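Local atomic coordinates of alpha-L-rhamnosidase (Aspergillus terreus, PDB entry 6GSZ), a protein that probably hydrolyses alpha-L-rhamnosides, releasing their terminal non-reducing alpha-L-rhamnose residues, as a calcium-binding glycoside hydrolase. Residues A[603-608]-A[663-668]; A[118-123]-A[290-295]. All blocks are in the same frame, centred on the assembly; numbering follows the deposited sequence. Where two conformers were deposited one is given.

Interaction 1: A[603-608]-A[663-668]. With CA (calcium ion), chain Q; MAN (alpha-D-mannopyranose), chain C.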
loop_
_atom_site.group_PDB
_atom_site.type_symbol
_atom_site.label_atom_id
_atom_site.label_comp_id
_atom_site.label_asym_id
_atom_site.label_seq_id
_atom_site.Cartn_x
_atom_site.Cartn_y
_atom_site.Cartn_z
ATOM N N ASP A 603 -13.617 24.016 -2.022
ATOM C CA ASP A 603 -14.162 24.561 -0.789
ATOM C C ASP A 603 -14.872 23.484 0.021
ATOM O O ASP A 603 -14.758 23.495 1.283
ATOM C CB ASP A 603 -15.136 25.692 -1.103
ATOM C CG ASP A 603 -14.476 26.981 -1.570
ATOM O OD1 ASP A 603 -13.221 27.116 -1.416
ATOM O OD2 ASP A 603 -15.221 27.869 -2.084
ATOM N N ALA A 604 -15.539 22.555 -0.672
ATOM C CA ALA A 604 -16.184 21.435 0.051
ATOM C C ALA A 604 -15.120 20.638 0.814
ATOM O O ALA A 604 -15.303 20.329 2.003
ATOM C CB ALA A 604 -16.967 20.570 -0.884
ATOM N N TYR A 605 -13.999 20.330 0.124
ATOM C CA TYR A 605 -12.936 19.591 0.766
ATOM C C TYR A 605 -12.191 20.392 1.865
ATOM O O TYR A 605 -11.696 19.796 2.841
ATOM C CB TYR A 605 -11.963 19.012 -0.263
ATOM C CG TYR A 605 -12.381 17.665 -0.774
ATOM C CD1 TYR A 605 -13.271 17.537 -1.835
ATOM C CD2 TYR A 605 -11.919 16.508 -0.173
ATOM C CE1 TYR A 605 -13.647 16.298 -2.326
ATOM C CE2 TYR A 605 -12.306 15.259 -0.646
ATOM C CZ TYR A 605 -13.172 15.147 -1.722
ATOM O OH TYR A 605 -13.550 13.896 -2.171
ATOM N N LEU A 606 -12.146 21.731 1.734
ATOM C CA LEU A 606 -11.611 22.579 2.807
ATOM C C LEU A 606 -12.478 22.425 4.066
ATOM O O LEU A 606 -11.940 22.283 5.160
ATOM C CB LEU A 606 -11.534 24.037 2.333
ATOM C CG LEU A 606 -11.438 25.095 3.433
ATOM C CD1 LEU A 606 -10.180 24.929 4.252
ATOM C CD2 LEU A 606 -11.543 26.497 2.861
ATOM N N LEU A 607 -13.797 22.485 3.899
ATOM C CA LEU A 607 -14.690 22.290 5.034
ATOM C C LEU A 607 -14.475 20.890 5.638
ATOM O O LEU A 607 -14.404 20.738 6.843
ATOM C CB LEU A 607 -16.136 22.484 4.583
ATOM C CG LEU A 607 -16.722 23.887 4.704
ATOM C CD1 LEU A 607 -16.803 24.307 6.139
ATOM C CD2 LEU A 607 -15.984 24.928 3.958
ATOM N N HIS A 608 -14.379 19.878 4.763
ATOM C CA HIS A 608 -14.178 18.496 5.226
ATOM C C HIS A 608 -12.864 18.386 6.033
ATOM O O HIS A 608 -12.800 17.724 7.095
ATOM C CB HIS A 608 -14.249 17.519 4.056
ATOM C CG HIS A 608 -14.026 16.117 4.443
ATOM N ND1 HIS A 608 -14.798 15.481 5.389
ATOM C CD2 HIS A 608 -13.163 15.217 3.948
ATOM C CE1 HIS A 608 -14.382 14.221 5.483
ATOM N NE2 HIS A 608 -13.380 14.039 4.571
ATOM N N LEU A 663 -23.769 17.051 0.453
ATOM C CA LEU A 663 -24.558 16.076 1.174
ATOM C C LEU A 663 -23.688 15.293 2.157
ATOM O O LEU A 663 -24.026 15.156 3.333
ATOM C CB LEU A 663 -25.267 15.140 0.197
ATOM C CG LEU A 663 -26.452 15.770 -0.544
ATOM C CD1 LEU A 663 -26.919 14.853 -1.669
ATOM C CD2 LEU A 663 -27.589 16.071 0.416
ATOM N N TYR A 664 -22.546 14.774 1.706
ATOM C CA TYR A 664 -21.733 13.944 2.597
ATOM C C TYR A 664 -21.083 14.799 3.695
ATOM O O TYR A 664 -20.891 14.331 4.841
ATOM C CB TYR A 664 -20.646 13.211 1.805
ATOM C CG TYR A 664 -20.055 12.070 2.570
ATOM C CD1 TYR A 664 -20.791 10.933 2.804
ATOM C CD2 TYR A 664 -18.792 12.166 3.129
ATOM C CE1 TYR A 664 -20.281 9.899 3.568
ATOM C CE2 TYR A 664 -18.263 11.142 3.894
ATOM C CZ TYR A 664 -19.012 9.993 4.092
ATOM O OH TYR A 664 -18.563 8.967 4.854
ATOM N N PHE A 665 -20.702 16.040 3.338
ATOM C CA PHE A 665 -20.005 16.934 4.249
ATOM C C PHE A 665 -20.963 17.789 5.103
ATOM O O PHE A 665 -20.504 18.592 5.920
ATOM C CB PHE A 665 -19.007 17.812 3.485
ATOM C CG PHE A 665 -17.893 17.085 2.746
ATOM C CD1 PHE A 665 -17.448 15.822 3.100
ATOM C CD2 PHE A 665 -17.306 17.703 1.665
ATOM C CE1 PHE A 665 -16.419 15.201 2.403
ATOM C CE2 PHE A 665 -16.298 17.086 0.950
ATOM C CZ PHE A 665 -15.866 15.837 1.322
ATOM N N ASP A 666 -22.275 17.609 4.905
ATOM C CA ASP A 666 -23.342 18.236 5.739
ATOM C C ASP A 666 -23.248 19.771 5.664
ATOM O O ASP A 666 -23.198 20.477 6.677
ATOM C CB ASP A 666 -23.301 17.719 7.182
ATOM C CG ASP A 666 -23.603 16.247 7.338
ATOM O OD1 ASP A 666 -24.628 15.791 6.783
ATOM O OD2 ASP A 666 -22.847 15.571 8.060
ATOM N N LEU A 667 -23.268 20.304 4.435
ATOM C CA LEU A 667 -23.040 21.731 4.200
ATOM C C LEU A 667 -24.326 22.509 3.853
ATOM O O LEU A 667 -24.246 23.705 3.655
ATOM C CB LEU A 667 -22.018 21.908 3.061
ATOM C CG LEU A 667 -20.655 21.266 3.333
ATOM C CD1 LEU A 667 -19.681 21.523 2.196
ATOM C CD2 LEU A 667 -20.072 21.768 4.642
ATOM N N PHE A 668 -25.489 21.843 3.818
ATOM C CA PHE A 668 -26.763 22.545 3.554
ATOM C C PHE A 668 -27.192 23.238 4.837
ATOM O O PHE A 668 -26.844 22.801 5.932
ATOM C CB PHE A 668 -27.844 21.585 3.041
ATOM C CG PHE A 668 -27.625 21.164 1.616
ATOM C CD1 PHE A 668 -28.079 21.934 0.561
ATOM C CD2 PHE A 668 -26.892 20.018 1.326
ATOM C CE1 PHE A 668 -27.801 21.580 -0.751
ATOM C CE2 PHE A 668 -26.639 19.670 0.012
ATOM C CZ PHE A 668 -27.124 20.424 -1.022
HETATM CA CA CA Q . -22.802 21.261 8.833
HETATM C C1 MAN C . -25.833 18.942 11.359
HETATM C C2 MAN C . -24.758 19.999 11.021
HETATM C C3 MAN C . -25.529 21.210 10.417
HETATM C C4 MAN C . -26.525 20.796 9.307
HETATM C C5 MAN C . -27.457 19.678 9.793
HETATM C C6 MAN C . -28.484 19.224 8.743
HETATM O O2 MAN C . -23.604 19.508 10.213
HETATM O O3 MAN C . -24.587 22.224 9.977
HETATM O O4 MAN C . -27.397 21.869 8.896
HETATM O O5 MAN C . -26.637 18.589 10.213
HETATM O O6 MAN C . -27.874 18.976 7.468
HETATM O O HOH W 1 -21.099 19.716 8.532
HETATM O O HOH W 2 -24.443 22.909 7.363
HETATM O O HOH W 3 -21.792 21.185 11.075
HETATM O O HOH W 4 -21.566 22.900 8.919
#
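Phe665, at the C-terminal end of helix 656-664, packs its ring into the corner formed by Tyr605 and His608 of helix 598-619, forming an aromatic cluster in the six-hairpin glycosidase domain of the enzyme. The tight part lies around this ring. His608 makes an offset stack with it, the planes 11° apart, and His608 CG comes to 3.3 Å from Phe665 CE1. With CG anti to the backbone N (chi1 179°), the imidazole slides toward the rim while His608 CB sits above the centre of the phenyl face, 3.5 Å from its centroid, a CH-pi contact. Toward Tyr605 the same ring presents its edge: Phe665 CZ stands over the centre of the tyrosine face, T-shaped, with the planes at 82°. Tyr605 OH is held from outside by the carbonyl of Ala697. Ala604 CB meets the phenyl edge in its plane, at 3.9 Å from Phe665 CD2.

Packing is looser at Leu667, whose CD2 lies 4.0 Å from Leu607 CG. His608 and Asp666, both partly exposed, form the open side, His608 next to an N-acetylglucosamine. A Schellman motif with positive phi at Asp666 ends the helix, and a calcium ion is bound there by Asp666 O, O2 and O3 of a mannose and four waters. One of these waters donates to Phe665 O at 2.9 Å, while the mannose O4 donates to Phe668 O at 3.2 Å.

Interaction 2: A[118-123]-A[290-295]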
loop_
_atom_site.group_PDB
_atom_site.type_symbol
_atom_site.label_atom_id
_atom_site.label_comp_id
_atom_site.label_asym_id
_atom_site.label_seq_id
_atom_site.Cartn_x
_atom_site.Cartn_y
_atom_site.Cartn_z
ATOM N N ALA A 118 31.441 2.894 -2.944
ATOM C CA ALA A 118 31.198 2.902 -4.337
ATOM C C ALA A 118 32.389 2.279 -5.059
ATOM O O ALA A 118 33.508 2.268 -4.552
ATOM C CB ALA A 118 30.971 4.313 -4.830
ATOM N N SER A 119 32.127 1.842 -6.298
ATOM C CA SER A 119 33.203 1.325 -7.157
ATOM C C SER A 119 34.184 2.409 -7.611
ATOM O O SER A 119 33.814 3.546 -7.872
ATOM C CB SER A 119 32.591 0.653 -8.377
ATOM O OG SER A 119 33.576 0.099 -9.208
ATOM N N ASP A 120 35.437 1.975 -7.798
ATOM C CA ASP A 120 36.401 2.785 -8.506
ATOM C C ASP A 120 36.067 2.910 -9.994
ATOM O O ASP A 120 36.673 3.738 -10.679
ATOM C CB ASP A 120 37.802 2.226 -8.299
ATOM C CG ASP A 120 38.503 2.697 -7.024
ATOM O OD1 ASP A 120 37.952 3.568 -6.291
ATOM O OD2 ASP A 120 39.637 2.244 -6.786
ATOM N N ARG A 121 35.150 2.099 -10.512
ATOM C CA ARG A 121 34.667 2.327 -11.887
ATOM C C ARG A 121 33.959 3.668 -11.942
ATOM O O ARG A 121 33.123 3.937 -11.104
ATOM C CB ARG A 121 33.709 1.228 -12.293
ATOM C CG ARG A 121 33.197 1.284 -13.715
ATOM C CD ARG A 121 32.211 0.154 -13.937
ATOM N NE ARG A 121 31.670 0.037 -15.281
ATOM C CZ ARG A 121 30.514 0.522 -15.691
ATOM N NH1 ARG A 121 29.773 1.284 -14.896
ATOM N NH2 ARG A 121 30.119 0.247 -16.931
ATOM N N PRO A 122 34.215 4.544 -12.921
ATOM C CA PRO A 122 33.520 5.823 -12.961
ATOM C C PRO A 122 32.017 5.639 -13.187
ATOM O O PRO A 122 31.604 4.776 -13.941
ATOM C CB PRO A 122 34.144 6.601 -14.133
ATOM C CG PRO A 122 35.019 5.648 -14.822
ATOM C CD PRO A 122 35.211 4.414 -13.991
ATOM N N THR A 123 31.212 6.477 -12.521
ATOM C CA THR A 123 29.775 6.445 -12.761
ATOM C C THR A 123 29.490 6.984 -14.185
ATOM O O THR A 123 30.210 7.830 -14.750
ATOM C CB THR A 123 29.017 7.212 -11.690
ATOM O OG1 THR A 123 27.675 6.731 -11.712
ATOM C CG2 THR A 123 29.054 8.709 -11.873
ATOM N N GLY A 290 38.989 -1.540 -7.141
ATOM C CA GLY A 290 38.799 -1.121 -5.777
ATOM C C GLY A 290 37.450 -0.459 -5.536
ATOM O O GLY A 290 36.572 -0.394 -6.425
ATOM N N THR A 291 37.355 0.049 -4.310
ATOM C CA THR A 291 36.183 0.765 -3.815
ATOM C C THR A 291 36.665 1.977 -3.014
ATOM O O THR A 291 37.835 2.038 -2.604
ATOM C CB THR A 291 35.249 -0.123 -2.964
ATOM O OG1 THR A 291 35.971 -0.635 -1.834
ATOM C CG2 THR A 291 34.623 -1.260 -3.742
ATOM N N HIS A 292 35.752 2.934 -2.807
ATOM C CA HIS A 292 36.049 4.169 -2.051
ATOM C C HIS A 292 34.803 4.584 -1.270
ATOM O O HIS A 292 33.725 4.096 -1.601
ATOM C CB HIS A 292 36.580 5.261 -3.000
ATOM C CG HIS A 292 35.629 5.644 -4.074
ATOM N ND1 HIS A 292 35.729 5.153 -5.356
ATOM C CD2 HIS A 292 34.574 6.495 -4.074
ATOM C CE1 HIS A 292 34.762 5.662 -6.095
ATOM N NE2 HIS A 292 34.042 6.491 -5.334
ATOM N N GLU A 293 34.966 5.501 -0.314
ATOM C CA GLU A 293 33.877 5.952 0.529
ATOM C C GLU A 293 33.094 7.080 -0.155
ATOM O O GLU A 293 33.709 7.938 -0.848
ATOM C CB GLU A 293 34.397 6.394 1.897
ATOM C CG GLU A 293 33.288 6.690 2.886
ATOM C CD GLU A 293 33.678 7.469 4.125
ATOM O OE1 GLU A 293 34.856 7.685 4.306
ATOM O OE2 GLU A 293 32.754 7.859 4.886
ATOM N N LEU A 294 31.783 7.112 0.046
ATOM C CA LEU A 294 30.888 8.215 -0.364
ATOM C C LEU A 294 30.397 8.918 0.902
ATOM O O LEU A 294 29.865 8.248 1.786
ATOM C CB LEU A 294 29.672 7.618 -1.083
ATOM C CG LEU A 294 29.930 7.037 -2.448
ATOM C CD1 LEU A 294 28.607 6.795 -3.171
ATOM C CD2 LEU A 294 30.819 7.943 -3.250
ATOM N N SER A 295 30.524 10.248 0.951
ATOM C CA SER A 295 29.993 11.009 2.092
ATOM C C SER A 295 28.488 10.767 2.238
ATOM O O SER A 295 27.742 10.833 1.271
ATOM C CB SER A 295 30.293 12.460 1.905
ATOM O OG SER A 295 29.765 13.240 2.947
HETATM O O HOH W 5 40.639 0.325 -8.525
HETATM O O HOH W 6 40.663 2.360 -4.365
#
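Ala118 O lies against one face of the His292 imidazole, 3.7 Å from the ring plane and offset toward the rim, while the carboxylate of Asp120 meets the ring at its edge. Ring and carboxylate are nearly coplanar, 19° apart, and His292 ND1 donates to Asp120 OD1 over 2.9 Å in an almost straight bond (170°), with the acceptor close to the ring plane. The torsion that places the imidazole there is chi1 60°, which sets CG between the backbone N and the carbonyl carbon and turns the ring back across the neighbouring strand. His292 CE1 also approaches Ser119 O, at 2.9 Å.

Beneath this pair runs a two-stranded antiparallel sheet made by strands 116-119 and 291-294. Ala118 and His292 form its hydrogen-bonded pair, with Ala118 N to His292 O and His292 N to Ala118 O both at 2.9 Å; Ser119 and Thr291 follow as a non-hydrogen-bonded pair. On the face that carries His292, Ala118 CB rests 3.8 Å from Leu294 CG. Ser119 and Thr291 turn from each other, and their hydroxyls bond to Ser253 and to the carbonyl of Trp251 respectively.

Past the strand, Asp120 N donates to Gly290 O from above the carbonyl plane, at 3.0 Å, and Ser119 OG accepts from Arg121 N in an ST turn. Asp120 OD2 faces water: one molecule donates to it and accepts from Gly290 N. A second water donates to Asp120 OD2, its oxygen 2.6 Å from that atom.

How the interactions relate
Interaction 2 closes before interaction 1 opens along the chain, so the two are in series, and they lie on opposite sides of the chain's centre. Their own centres are about 55 Å apart and their nearest atoms about 40 Å, without touching. They share no helix or sheet. Segment 290-295 belongs to the N-terminal rhamnosidase family region and pairs with segment 118-123, whose nearest end is 167 residues earlier, closing a long, strand-rich span. Both halves of interaction 1 lie in the six-hairpin glycosidase domain, and the 54 residues between them are largely helical. The modular build of this single-chain enzyme thus appears in the contacts themselves: interaction 2 joins two strands, interaction 1 a helix to another helix's C-terminal end.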